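Local coordinates for protein extragenic suppressor (Pyrococcus furiosus, PDB 1XI6) that catalyses the magnesium-dependent hydrolysis of fructose 1,6-bisphosphate to fructose 6-phosphate and phosphate, with weak in vitro activity toward inositol 1-phosphate, at residues A[112-123]-A[211-219]. Numbering follows the deposited sequence.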
# COMPACT_ATOMS: atom_id res chain seq x y z
N ALA A 112 1.91 7.63 -2.21
CA ALA A 112 3.32 7.77 -1.86
C ALA A 112 3.92 8.96 -2.62
O ALA A 112 3.82 9.04 -3.83
CB ALA A 112 4.08 6.48 -2.16
N VAL A 113 4.52 9.89 -1.87
CA VAL A 113 5.00 11.16 -2.41
C VAL A 113 6.52 11.24 -2.35
O VAL A 113 7.12 11.19 -1.27
CB VAL A 113 4.40 12.38 -1.65
CG1 VAL A 113 5.04 13.69 -2.09
CG2 VAL A 113 2.89 12.43 -1.85
N PHE A 114 7.14 11.38 -3.52
CA PHE A 114 8.59 11.48 -3.62
C PHE A 114 9.01 12.89 -4.01
O PHE A 114 8.36 13.53 -4.85
CB PHE A 114 9.13 10.48 -4.63
CG PHE A 114 8.91 9.05 -4.25
CD1 PHE A 114 7.67 8.43 -4.46
CD2 PHE A 114 9.94 8.30 -3.69
CE1 PHE A 114 7.46 7.09 -4.11
CE2 PHE A 114 9.74 6.96 -3.34
CZ PHE A 114 8.50 6.36 -3.55
N LYS A 115 10.08 13.36 -3.38
CA LYS A 115 10.80 14.54 -3.82
C LYS A 115 12.05 14.04 -4.52
O LYS A 115 13.01 13.61 -3.86
CB LYS A 115 11.16 15.44 -2.64
CG LYS A 115 11.80 16.74 -3.04
CD LYS A 115 12.15 17.58 -1.83
CE LYS A 115 12.06 19.05 -2.16
NZ LYS A 115 13.08 19.85 -1.43
N LYS A 116 12.03 14.07 -5.85
CA LYS A 116 13.07 13.46 -6.68
C LYS A 116 13.07 11.94 -6.48
O LYS A 116 12.13 11.27 -6.91
CB LYS A 116 14.46 14.11 -6.44
CG LYS A 116 14.57 15.56 -6.97
CD LYS A 116 15.90 16.23 -6.62
CE LYS A 116 15.82 17.07 -5.33
NZ LYS A 116 17.14 17.64 -4.92
N ASP A 117 14.08 11.39 -5.81
CA ASP A 117 14.15 9.93 -5.62
C ASP A 117 13.99 9.47 -4.16
O ASP A 117 13.89 8.28 -3.88
CB ASP A 117 15.43 9.35 -6.26
CG ASP A 117 15.19 8.81 -7.69
OD1 ASP A 117 14.28 9.30 -8.40
OD2 ASP A 117 15.92 7.87 -8.10
N LYS A 118 13.97 10.42 -3.23
CA LYS A 118 13.71 10.11 -1.84
C LYS A 118 12.21 10.22 -1.57
O LYS A 118 11.58 11.21 -1.97
CB LYS A 118 14.50 11.03 -0.90
N PRO A 119 11.61 9.18 -0.92
CA PRO A 119 10.26 9.28 -0.37
C PRO A 119 10.19 10.29 0.76
O PRO A 119 11.10 10.34 1.59
CB PRO A 119 10.01 7.87 0.17
CG PRO A 119 11.35 7.30 0.41
CD PRO A 119 12.19 7.85 -0.70
N ILE A 120 9.14 11.11 0.79
CA ILE A 120 8.98 12.11 1.86
C ILE A 120 7.67 11.96 2.64
O ILE A 120 7.55 12.50 3.75
CB ILE A 120 9.12 13.58 1.36
CG1 ILE A 120 8.06 13.94 0.31
CG2 ILE A 120 10.54 13.84 0.84
CD1 ILE A 120 7.59 15.39 0.38
N TYR A 121 6.70 11.25 2.07
CA TYR A 121 5.36 11.10 2.64
C TYR A 121 4.62 9.95 1.99
O TYR A 121 4.64 9.79 0.76
CB TYR A 121 4.55 12.38 2.44
CG TYR A 121 3.34 12.52 3.34
CD1 TYR A 121 2.09 12.81 2.80
CD2 TYR A 121 3.44 12.36 4.72
CE1 TYR A 121 0.98 12.96 3.61
CE2 TYR A 121 2.33 12.50 5.54
CZ TYR A 121 1.10 12.79 4.98
OH TYR A 121 0.00 12.93 5.79
N ALA A 122 3.98 9.14 2.83
CA ALA A 122 3.14 8.06 2.36
C ALA A 122 1.95 7.94 3.30
O ALA A 122 2.10 8.12 4.50
CB ALA A 122 3.91 6.75 2.28
N ILE A 123 0.79 7.65 2.73
CA ILE A 123 -0.42 7.40 3.52
C ILE A 123 -1.16 6.15 3.08
O ILE A 123 -1.16 5.79 1.90
CB ILE A 123 -1.40 8.60 3.52
CG1 ILE A 123 -1.93 8.85 2.11
CG2 ILE A 123 -0.74 9.84 4.10
CD1 ILE A 123 -3.43 9.01 2.04
N ILE A 211 2.77 -1.61 -3.63
CA ILE A 211 3.55 -1.81 -2.41
C ILE A 211 4.32 -0.58 -1.92
O ILE A 211 4.84 -0.59 -0.80
CB ILE A 211 4.48 -3.03 -2.54
CG1 ILE A 211 5.55 -2.79 -3.61
CG2 ILE A 211 3.65 -4.29 -2.87
CD1 ILE A 211 6.85 -3.49 -3.32
N ALA A 212 4.39 0.46 -2.74
CA ALA A 212 5.16 1.66 -2.44
C ALA A 212 4.84 2.28 -1.06
O ALA A 212 5.69 2.27 -0.17
CB ALA A 212 4.99 2.69 -3.55
N ALA A 213 3.62 2.79 -0.90
CA ALA A 213 3.21 3.43 0.36
C ALA A 213 3.34 2.50 1.57
O ALA A 213 3.81 2.92 2.63
CB ALA A 213 1.80 3.98 0.24
N GLY A 214 2.94 1.24 1.39
CA GLY A 214 3.04 0.23 2.43
C GLY A 214 4.45 -0.12 2.85
O GLY A 214 4.68 -0.45 4.02
N THR A 215 5.40 -0.07 1.90
CA THR A 215 6.83 -0.23 2.20
C THR A 215 7.33 0.92 3.06
O THR A 215 7.97 0.71 4.10
CB THR A 215 7.70 -0.28 0.93
OG1 THR A 215 7.28 -1.37 0.10
N ILE A 216 7.03 2.14 2.64
CA ILE A 216 7.48 3.33 3.33
C ILE A 216 6.98 3.31 4.77
O ILE A 216 7.78 3.47 5.70
CB ILE A 216 7.06 4.62 2.59
CG1 ILE A 216 7.69 4.64 1.20
CG2 ILE A 216 7.45 5.86 3.39
CD1 ILE A 216 7.00 5.56 0.20
N ILE A 217 5.68 3.07 4.95
CA ILE A 217 5.05 3.05 6.29
C ILE A 217 5.65 1.93 7.16
O ILE A 217 5.99 2.17 8.32
CB ILE A 217 3.49 3.00 6.20
CG1 ILE A 217 2.96 4.33 5.64
CG2 ILE A 217 2.86 2.71 7.55
CD1 ILE A 217 1.57 4.30 5.03
N ALA A 218 5.80 0.73 6.60
CA ALA A 218 6.36 -0.40 7.32
C ALA A 218 7.83 -0.19 7.68
O ALA A 218 8.23 -0.46 8.82
CB ALA A 218 6.18 -1.69 6.54
N LYS A 219 8.63 0.30 6.73
CA LYS A 219 10.06 0.55 6.98
C LYS A 219 10.20 1.55 8.12
O LYS A 219 10.98 1.32 9.04
CB LYS A 219 10.79 1.03 5.71
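Ala112 sets its methyl against the helix between Ala212, Ala213 and Ile216, its CB 4.1 Å from Ala213 CB and 3.9 Å from Ile216 CD1. The CB bond of Phe114 does not aim at the helix, but with CG anti to the carbonyl carbon (chi1 -64°) the ring swings over until CZ meets Ile216 CD1 obliquely at 4.1 Å. A type II' turn from Lys115 to Lys118 reverses the chain, and Pro119 then lays CB against Ile216 CD1 (3.8 Å). Ile120 and Tyr121 together face Val113 in a classic beta bulge; both turn away from the helix. Ala122 points back to it, its CB 3.8 Å from Ile216 CB and near Ala213, while Ile217 CD1 abuts the Ile123 backbone carbon at 3.8 Å. With only an alanine at Ile216, the space between Ala112, Phe114 and Pro119 that CD1 fills would probably open, and Ala122 would lose the CG2 beside it. The helix axis runs 108° from strand 118-123, 7.3 Å away, a closeness consistent with the alanines on both sides. Ala213 lies near Asp92, a magnesium ligand by similarity. Helix 208-219 and helix 11-28 sandwich this hairpin, consistent with the layered alpha/beta fold of the inositol monophosphatase superfamily.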